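Local coordinates for xylose isomerase-like TIM barrel (PDB 2QW5), which binds a zinc ion and D-xylose in a TIM barrel and is probably an isomerase or epimerase acting on sugars or sugar phosphates, at residues K39-R42 against G47-F50; V280-A285 against D319-V324. All coordinates share one frame; numbering follows the deposited sequence. Where two conformers were deposited one is given.

Contact 1: residues K39-R42 against G47-F50; sequences KLQR and GFEF
Leu40 and Gln41, near the end of helix 27-42, meet strand 47-51 through a single ring, that of Phe48. The strand enters at Gly47. Its CA lies 8.3 Å from the CA of Gln41, the nearest approach of the two backbones. A CB at Gly47 would point away from the helix, and the first side chain to reach it is that of Phe48.

Phe48 points toward the helix. Its CG stands anti to the carbonyl carbon (chi1 -57°), and the far end of the ring is thereby carried out to the helix. Leu40 does not lie over a face of this ring. Its CB sits at the ring edge, in the ring plane, 3.6 Å from Phe48 CE1. The same CB is 4.0 Å from Phe48 CZ, so it faces the bond between these two ring carbons. One methyl of the leucine, CD1, adds a second touch, 3.8 Å from Phe48 CE1. Gln41 only grazes the ring: its CG approaches the same edge, 4.4 Å from Phe48 CZ. The contact is apolar and small, with 116 Å² buried over both sides. Ile13, Ile37 and Val82 also pack on Phe48.

Glu49 takes no part in this contact. Its OE2 is held by hydrogen bonds with Tyr245 OH and Gln247 NE2. Phe50 does not touch 39-42 either. It packs on Val33, earlier in helix 27-42, and sets its ring edge-to-face with Phe15.

Strand 11-14, helix 27-42 and strand 47-51 run in series, and strands 11-14 and 47-51 are parallel neighbours in the sheet. The contact packs the last part of the helix against the strand that follows, within a beta-alpha-beta crossover of the TIM barrel.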
loop_
_atom_site.group_PDB
_atom_site.type_symbol
_atom_site.label_atom_id
_atom_site.label_comp_id
_atom_site.label_asym_id
_atom_site.label_seq_id
_atom_site.Cartn_x
_atom_site.Cartn_y
_atom_site.Cartn_z
ATOM N N LYS A 39 11.600 -36.461 -14.064
ATOM C CA LYS A 39 12.088 -36.698 -12.709
ATOM C C LYS A 39 10.918 -37.051 -11.819
ATOM O O LYS A 39 10.962 -38.007 -11.057
ATOM C CB LYS A 39 12.798 -35.454 -12.170
ATOM C CG LYS A 39 13.570 -35.678 -10.820
ATOM C CD LYS A 39 14.824 -36.576 -10.972
ATOM C CE LYS A 39 15.934 -36.366 -9.890
ATOM N NZ LYS A 39 15.607 -36.744 -8.471
ATOM N N LEU A 40 9.847 -36.271 -11.939
ATOM C CA LEU A 40 8.674 -36.466 -11.097
ATOM C C LEU A 40 7.996 -37.801 -11.353
ATOM O O LEU A 40 7.570 -38.456 -10.416
ATOM C CB LEU A 40 7.706 -35.275 -11.258
ATOM C CG LEU A 40 8.276 -33.970 -10.640
ATOM C CD1 LEU A 40 7.563 -32.737 -11.124
ATOM C CD2 LEU A 40 8.255 -34.003 -9.122
ATOM N N GLN A 41 7.922 -38.199 -12.627
ATOM C CA GLN A 41 7.366 -39.514 -13.014
ATOM C C GLN A 41 8.048 -40.663 -12.303
ATOM O O GLN A 41 7.369 -41.633 -11.971
ATOM C CB GLN A 41 7.493 -39.769 -14.510
ATOM C CG GLN A 41 6.495 -39.103 -15.353
ATOM C CD GLN A 41 6.591 -39.607 -16.783
ATOM O OE1 GLN A 41 7.656 -39.525 -17.431
ATOM N NE2 GLN A 41 5.507 -40.173 -17.262
ATOM N N ARG A 42 9.368 -40.555 -12.082
ATOM C CA ARG A 42 10.112 -41.605 -11.366
ATOM C C ARG A 42 9.609 -41.788 -9.930
ATOM O O ARG A 42 9.652 -42.894 -9.413
ATOM C CB ARG A 42 11.637 -41.392 -11.416
ATOM C CG ARG A 42 12.220 -41.501 -12.818
ATOM C CD ARG A 42 13.732 -41.694 -12.790
ATOM N NE ARG A 42 14.315 -41.823 -14.132
ATOM C CZ ARG A 42 14.300 -42.921 -14.904
ATOM N NH1 ARG A 42 13.682 -44.052 -14.528
ATOM N NH2 ARG A 42 14.891 -42.880 -16.100
ATOM N N GLY A 47 0.437 -37.330 -13.638
ATOM C CA GLY A 47 -0.063 -36.131 -14.287
ATOM C C GLY A 47 0.369 -34.858 -13.585
ATOM O O GLY A 47 0.883 -34.895 -12.472
ATOM N N PHE A 48 0.150 -33.732 -14.259
ATOM C CA PHE A 48 0.662 -32.406 -13.780
ATOM C C PHE A 48 -0.342 -31.309 -13.928
ATOM O O PHE A 48 -1.081 -31.354 -14.878
ATOM C CB PHE A 48 1.955 -32.096 -14.536
ATOM C CG PHE A 48 2.968 -33.173 -14.367
ATOM C CD1 PHE A 48 3.833 -33.173 -13.274
ATOM C CD2 PHE A 48 2.951 -34.268 -15.201
ATOM C CE1 PHE A 48 4.730 -34.247 -13.067
ATOM C CE2 PHE A 48 3.827 -35.363 -14.999
ATOM C CZ PHE A 48 4.713 -35.345 -13.931
ATOM N N GLU A 49 -0.410 -30.363 -12.980
ATOM C CA GLU A 49 -1.316 -29.228 -13.110
ATOM C C GLU A 49 -0.466 -28.113 -13.652
ATOM O O GLU A 49 0.531 -27.744 -13.045
ATOM C CB GLU A 49 -1.941 -28.691 -11.811
ATOM C CG GLU A 49 -2.452 -29.655 -10.818
ATOM C CD GLU A 49 -3.335 -28.937 -9.764
ATOM O OE1 GLU A 49 -3.203 -27.692 -9.527
ATOM O OE2 GLU A 49 -4.159 -29.635 -9.186
ATOM N N PHE A 50 -0.884 -27.575 -14.772
ATOM C CA PHE A 50 -0.245 -26.445 -15.445
ATOM C C PHE A 50 -1.055 -25.191 -15.203
ATOM O O PHE A 50 -2.221 -25.146 -15.611
ATOM C CB PHE A 50 -0.219 -26.713 -16.946
ATOM C CG PHE A 50 0.921 -27.587 -17.419
ATOM C CD1 PHE A 50 1.734 -28.333 -16.553
ATOM C CD2 PHE A 50 1.094 -27.736 -18.802
ATOM C CE1 PHE A 50 2.783 -29.117 -17.065
ATOM C CE2 PHE A 50 2.102 -28.533 -19.309
ATOM C CZ PHE A 50 2.942 -29.226 -18.449
#

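Contact 2: residues V280-A285 against D319-V324; sequences VEIFNA and DEAIKV. With ZN (zinc ion), chain D; XLS (D-xylose), chain C.
Where strand 278-280 runs out toward the zinc and xylose site, Val280 and Ile282 rest on Ala321 of helix 314-332. The touching atoms are all methyls. Val280 CG1 is 3.7 Å from Ala321 CB. It is anti to the backbone N (chi1 166°), and this turns it to the helix. Ile282 brings the end of its longer branch, with CD1 3.8 Å from the same Ala321 CB. One small methyl of the helix thus meets two branched side chains.

The end of the eighth strand of the TIM barrel and the loop after it pack here against the chain's last helix. Residues between and beyond the two packing positions serve the site. Glu281 reaches the metal on an extended chain (chi2 -179°). Its OE1 binds the zinc ion at 2.1 Å, while its OE2 stays 3.3 Å from the zinc, so the carboxylate grips with one oxygen. Glu183, Asp216 and Gln247 complete the protein ligands. Water 1 also sits on the metal, 2.0 Å from the zinc, and donates a short bond of 2.5 Å to O1 of the xylose.

Phe283 approaches the sugar obliquely, with its CZ 3.5 Å from xylose C1. Its ring is stacked with Phe16 and meets Phe289 edge-to-face. With a serine in its place, the C1 end of the sugar would probably lose this apolar wall and Phe16 its stacking partner. Further on, Asn284 OD1 takes a weak bond from the N of Ala285, and its ND2 donates to the backbone oxygens of Met17 and Phe300.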
loop_
_atom_site.group_PDB
_atom_site.type_symbol
_atom_site.label_atom_id
_atom_site.label_comp_id
_atom_site.label_asym_id
_atom_site.label_seq_id
_atom_site.Cartn_x
_atom_site.Cartn_y
_atom_site.Cartn_z
ATOM N N VAL A 280 -1.295 -33.227 -5.754
ATOM C CA VAL A 280 -0.448 -32.649 -4.720
ATOM C C VAL A 280 -0.223 -31.193 -5.158
ATOM O O VAL A 280 0.344 -30.970 -6.216
ATOM C CB VAL A 280 0.930 -33.381 -4.643
ATOM C CG1 VAL A 280 1.949 -32.568 -3.808
ATOM C CG2 VAL A 280 0.733 -34.789 -4.108
ATOM N N GLU A 281 -0.699 -30.225 -4.370
ATOM C CA GLU A 281 -0.516 -28.812 -4.701
ATOM C C GLU A 281 0.351 -28.092 -3.656
ATOM O O GLU A 281 -0.129 -27.677 -2.611
ATOM C CB GLU A 281 -1.835 -28.107 -4.877
ATOM C CG GLU A 281 -1.626 -26.758 -5.599
ATOM C CD GLU A 281 -2.889 -26.003 -5.776
ATOM O OE1 GLU A 281 -3.596 -25.889 -4.745
ATOM O OE2 GLU A 281 -3.148 -25.511 -6.898
ATOM N N ILE A 282 1.637 -27.968 -3.969
ATOM C CA ILE A 282 2.612 -27.342 -3.116
ATOM C C ILE A 282 3.068 -26.035 -3.825
ATOM O O ILE A 282 3.511 -26.056 -4.996
ATOM C CB ILE A 282 3.820 -28.313 -2.862
ATOM C CG1 ILE A 282 3.335 -29.546 -2.050
ATOM C CG2 ILE A 282 4.974 -27.587 -2.120
ATOM C CD1 ILE A 282 4.428 -30.593 -1.806
ATOM N N PHE A 283 2.968 -24.931 -3.089
ATOM C CA PHE A 283 3.340 -23.599 -3.543
ATOM C C PHE A 283 4.764 -23.366 -3.063
ATOM O O PHE A 283 5.002 -23.116 -1.898
ATOM C CB PHE A 283 2.393 -22.542 -2.971
ATOM C CG PHE A 283 1.053 -22.550 -3.617
ATOM C CD1 PHE A 283 0.141 -23.542 -3.316
ATOM C CD2 PHE A 283 0.706 -21.589 -4.547
ATOM C CE1 PHE A 283 -1.131 -23.566 -3.915
ATOM C CE2 PHE A 283 -0.595 -21.603 -5.135
ATOM C CZ PHE A 283 -1.477 -22.611 -4.809
ATOM N N ASN A 284 5.738 -23.492 -3.950
ATOM C CA ASN A 284 7.129 -23.260 -3.532
ATOM C C ASN A 284 7.349 -21.756 -3.230
ATOM O O ASN A 284 6.599 -20.903 -3.702
ATOM C CB ASN A 284 8.070 -23.822 -4.598
ATOM C CG ASN A 284 9.481 -23.989 -4.108
ATOM O OD1 ASN A 284 9.743 -23.827 -2.916
ATOM N ND2 ASN A 284 10.417 -24.328 -5.031
ATOM N N ALA A 285 8.325 -21.428 -2.391
ATOM C CA ALA A 285 8.666 -20.014 -2.106
ATOM C C ALA A 285 9.433 -19.409 -3.312
ATOM O O ALA A 285 10.637 -19.179 -3.275
ATOM C CB ALA A 285 9.423 -19.877 -0.775
ATOM N N ASP A 319 8.778 -35.945 -3.670
ATOM C CA ASP A 319 8.842 -37.373 -3.393
ATOM C C ASP A 319 8.177 -37.712 -2.061
ATOM O O ASP A 319 7.398 -38.663 -1.982
ATOM C CB ASP A 319 10.295 -37.859 -3.417
ATOM C CG ASP A 319 10.414 -39.374 -3.439
ATOM O OD1 ASP A 319 9.509 -40.065 -3.970
ATOM O OD2 ASP A 319 11.456 -39.858 -2.957
ATOM N N GLU A 320 8.479 -36.939 -1.013
ATOM C CA GLU A 320 7.857 -37.171 0.303
ATOM C C GLU A 320 6.356 -36.947 0.240
ATOM O O GLU A 320 5.615 -37.609 0.967
ATOM C CB GLU A 320 8.428 -36.229 1.372
ATOM C CG GLU A 320 9.891 -36.443 1.703
ATOM C CD GLU A 320 10.188 -37.764 2.425
ATOM O OE1 GLU A 320 9.354 -38.252 3.223
ATOM O OE2 GLU A 320 11.287 -38.317 2.196
ATOM N N ALA A 321 5.934 -36.008 -0.608
ATOM C CA ALA A 321 4.484 -35.667 -0.773
ATOM C C ALA A 321 3.662 -36.877 -1.328
ATOM O O ALA A 321 2.588 -37.216 -0.807
ATOM C CB ALA A 321 4.343 -34.420 -1.682
ATOM N N ILE A 322 4.181 -37.515 -2.384
ATOM C CA ILE A 322 3.506 -38.675 -2.983
ATOM C C ILE A 322 3.564 -39.860 -2.012
ATOM O O ILE A 322 2.590 -40.573 -1.912
ATOM C CB ILE A 322 4.015 -39.035 -4.412
ATOM C CG1 ILE A 322 3.168 -40.149 -5.054
ATOM C CG2 ILE A 322 5.528 -39.386 -4.415
ATOM C CD1 ILE A 322 3.206 -40.138 -6.614
ATOM N N LYS A 323 4.697 -40.043 -1.305
ATOM C CA LYS A 323 4.855 -41.119 -0.326
ATOM C C LYS A 323 3.814 -41.003 0.788
ATOM O O LYS A 323 3.087 -41.973 1.057
ATOM C CB LYS A 323 6.294 -41.195 0.203
ATOM C CG LYS A 323 7.306 -41.742 -0.839
ATOM C CD LYS A 323 8.755 -41.567 -0.355
ATOM C CE LYS A 323 9.836 -42.150 -1.304
ATOM N NZ LYS A 323 9.934 -43.647 -1.361
ATOM N N VAL A 324 3.677 -39.817 1.379
ATOM C CA VAL A 324 2.656 -39.607 2.431
ATOM C C VAL A 324 1.231 -39.792 1.903
ATOM O O VAL A 324 0.429 -40.441 2.557
ATOM C CB VAL A 324 2.836 -38.280 3.265
ATOM C CG1 VAL A 324 2.490 -37.006 2.454
ATOM C CG2 VAL A 324 1.955 -38.342 4.509
HETATM ZN ZN ZN D . -5.596 -25.223 -4.732
HETATM C C1 XLS C . -4.278 -20.573 -5.202
HETATM C C2 XLS C . -4.967 -20.281 -6.530
HETATM C C3 XLS C . -4.235 -19.204 -7.408
HETATM C C4 XLS C . -4.266 -19.483 -8.897
HETATM O O1 XLS C . -4.941 -20.870 -3.968
HETATM O O2 XLS C . -5.262 -21.481 -7.244
HETATM O O3 XLS C . -2.864 -18.909 -7.136
HETATM O O4 XLS C . -5.590 -19.740 -9.269
HETATM O O HOH W 1 -4.874 -23.391 -4.241
#

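In the fold
Both contacts are buried, and their centres lie about 11 Å apart on the same side of the chain's centre. Each sets a barrel strand, or the residues that follow it, against an outer helix, but they hold different strand and helix pairs. Strand 11-14 lies between strands 47-51 and 278-280 and bonds to both. Across contact 1 an aromatic edge meets aliphatic carbons; across contact 2 only methyls meet. The like-charged carboxylates of Glu49 and Glu281 come close, with Glu49 OE1 3.4 Å from Glu281 OE2. Only contact 2 includes residues that bind the zinc ion and line the xylose pocket.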